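Local coordinates for protein putative S41 protease (Bacteroides fragilis NCTC 9343, PDB 3K50) that is of unknown function but belongs to the S41 peptidase family, so it may cleave peptide bonds, and carries a PDZ-like domain, at residues S95-V98 and P102-E105. Sequence-based numbering, arbitrary orientation.
Sequences SYVV and PAEE
V97 meets the short helix 102-105 with one methyl, CG1. This branch lies anti to the backbone N (chi1 173°), which aims it at the helix. There CG1 sits 4.0 Å from CB of A103 and 3.8 Å from CB of E104. It also lies 3.7 Å from the backbone N of E104, so the methyl packs against the peptide that joins the two residues. The V97 and E104 side chains cross at a slant. The N-H of E104 is hydrogen-bonded to OG of S101, which in turn bonds the carbonyl O of V98. V98 O also touches CB of E104 at 3.9 Å. No direct hydrogen bond joins the two segments. The arrangement is the strand-to-short-helix connection of the PDZ-like domain. Strand 90-97 ends, four residues, 98-101, turn the chain, and the helix packs back on the strand end. Both segments also make backbone hydrogen bonds to the chain leading into strand 76-82, V98 with G75 and A103 with Y74. The extended chain of E104 (chi1 -169°, chi2 172°) carries its carboxylate to the connecting loop, where OE1 accepts the N-H of G100. OE2 is 3.0 Å from a water that also donates to O of V97, 2.8 Å away, bridging the strand end and the helix.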
ATOM      1  N   SER A  95       0.782  12.512  -6.886  1.00 27.65           N
ATOM      2  CA  SER A  95      -0.166  11.650  -6.253  1.00 28.02           C
ATOM      3  C   SER A  95       0.053  11.462  -4.732  1.00 28.15           C
ATOM      4  O   SER A  95      -0.838  11.029  -4.070  1.00 27.54           O
ATOM      5  CB  SER A  95      -0.065  10.247  -6.882  1.00 29.27           C
ATOM      6  OG  SER A  95       1.283   9.728  -6.731  1.00 28.66           O
ATOM      7  N   TYR A  96       1.237  11.754  -4.211  1.00 27.91           N
ATOM      8  CA  TYR A  96       1.583  11.487  -2.814  1.00 26.52           C
ATOM      9  C   TYR A  96       2.836  12.309  -2.499  1.00 29.72           C
ATOM     10  O   TYR A  96       3.771  12.395  -3.355  1.00 29.43           O
ATOM     11  CB  TYR A  96       1.873   9.998  -2.654  1.00 29.93           C
ATOM     12  CG  TYR A  96       2.020   9.512  -1.235  1.00 27.37           C
ATOM     13  CD1 TYR A  96       3.224   9.490  -0.649  1.00 22.76           C
ATOM     14  CD2 TYR A  96       0.942   8.966  -0.531  1.00 26.11           C
ATOM     15  CE1 TYR A  96       3.393   9.018   0.637  1.00 35.86           C
ATOM     16  CE2 TYR A  96       1.100   8.477   0.723  1.00 29.87           C
ATOM     17  CZ  TYR A  96       2.339   8.509   1.306  1.00 28.49           C
ATOM     18  OH  TYR A  96       2.545   8.046   2.585  1.00 33.88           O
ATOM     19  N   VAL A  97       2.848  12.970  -1.338  1.00 25.77           N
ATOM     20  CA  VAL A  97       4.021  13.728  -0.874  1.00 23.86           C
ATOM     21  C   VAL A  97       4.389  13.196   0.507  1.00 27.90           C
ATOM     22  O   VAL A  97       3.535  13.164   1.422  1.00 27.81           O
ATOM     23  CB  VAL A  97       3.704  15.234  -0.805  1.00 29.81           C
ATOM     24  CG1 VAL A  97       4.856  16.054  -0.149  1.00 23.53           C
ATOM     25  CG2 VAL A  97       3.422  15.740  -2.201  1.00 20.87           C
ATOM     26  N   VAL A  98       5.648  12.812   0.681  1.00 27.36           N
ATOM     27  CA  VAL A  98       6.150  12.313   1.927  1.00 27.30           C
ATOM     28  C   VAL A  98       6.361  13.488   2.887  1.00 26.69           C
ATOM     29  O   VAL A  98       7.000  14.476   2.501  1.00 29.69           O
ATOM     30  CB  VAL A  98       7.500  11.575   1.727  1.00 24.80           C
ATOM     31  CG1 VAL A  98       8.184  11.300   3.036  1.00 25.43           C
ATOM     32  CG2 VAL A  98       7.301  10.254   0.914  1.00 24.94           C
ATOM     33  N   PRO A 102      11.900  17.026   0.738  1.00 30.99           N
ATOM     34  CA  PRO A 102      12.132  18.130  -0.168  1.00 32.18           C
ATOM     35  C   PRO A 102      10.855  18.594  -0.902  1.00 31.44           C
ATOM     36  O   PRO A 102      10.657  19.795  -1.053  1.00 29.84           O
ATOM     37  CB  PRO A 102      13.121  17.528  -1.194  1.00 35.62           C
ATOM     38  CG  PRO A 102      13.888  16.554  -0.445  1.00 31.33           C
ATOM     39  CD  PRO A 102      12.917  15.970   0.574  1.00 32.46           C
ATOM     40  N   ALA A 103      10.007  17.661  -1.335  1.00 30.67           N
ATOM     41  CA  ALA A 103       8.757  17.996  -2.043  1.00 33.22           C
ATOM     42  C   ALA A 103       7.833  18.868  -1.163  1.00 31.52           C
ATOM     43  O   ALA A 103       7.301  19.926  -1.573  1.00 31.77           O
ATOM     44  CB  ALA A 103       8.013  16.671  -2.491  1.00 29.78           C
ATOM     45  N   GLU A 104       7.688  18.442   0.078  1.00 30.88           N
ATOM     46  CA  GLU A 104       6.847  19.142   1.033  1.00 32.93           C
ATOM     47  C   GLU A 104       7.409  20.533   1.379  1.00 36.61           C
ATOM     48  O   GLU A 104       6.649  21.504   1.484  1.00 36.73           O
ATOM     49  CB  GLU A 104       6.671  18.345   2.303  1.00 32.82           C
ATOM     50  CG  GLU A 104       5.586  18.958   3.170  1.00 35.83           C
ATOM     51  CD  GLU A 104       5.251  18.106   4.348  1.00 42.65           C
ATOM     52  OE1 GLU A 104       6.087  18.073   5.272  1.00 40.98           O
ATOM     53  OE2 GLU A 104       4.149  17.495   4.345  1.00 46.73           O
ATOM     54  N   GLU A 105       8.731  20.622   1.490  1.00 35.66           N
ATOM     55  CA  GLU A 105       9.394  21.891   1.742  1.00 36.76           C
ATOM     56  C   GLU A 105       9.220  22.811   0.544  1.00 37.23           C
ATOM     57  O   GLU A 105       9.178  24.040   0.718  1.00 37.21           O
ATOM     58  CB  GLU A 105      10.886  21.666   2.051  1.00 38.70           C
ATOM     59  CG  GLU A 105      11.082  20.860   3.358  1.00 38.99           C
ATOM     60  CD  GLU A 105      12.457  20.244   3.537  1.00 39.62           C
ATOM     61  OE1 GLU A 105      13.356  20.412   2.661  1.00 39.56           O
ATOM     62  OE2 GLU A 105      12.612  19.560   4.588  1.00 45.39           O
TER
HETATM   63  O   HOH W   1       2.639  15.327   3.031  1.00 49.38           O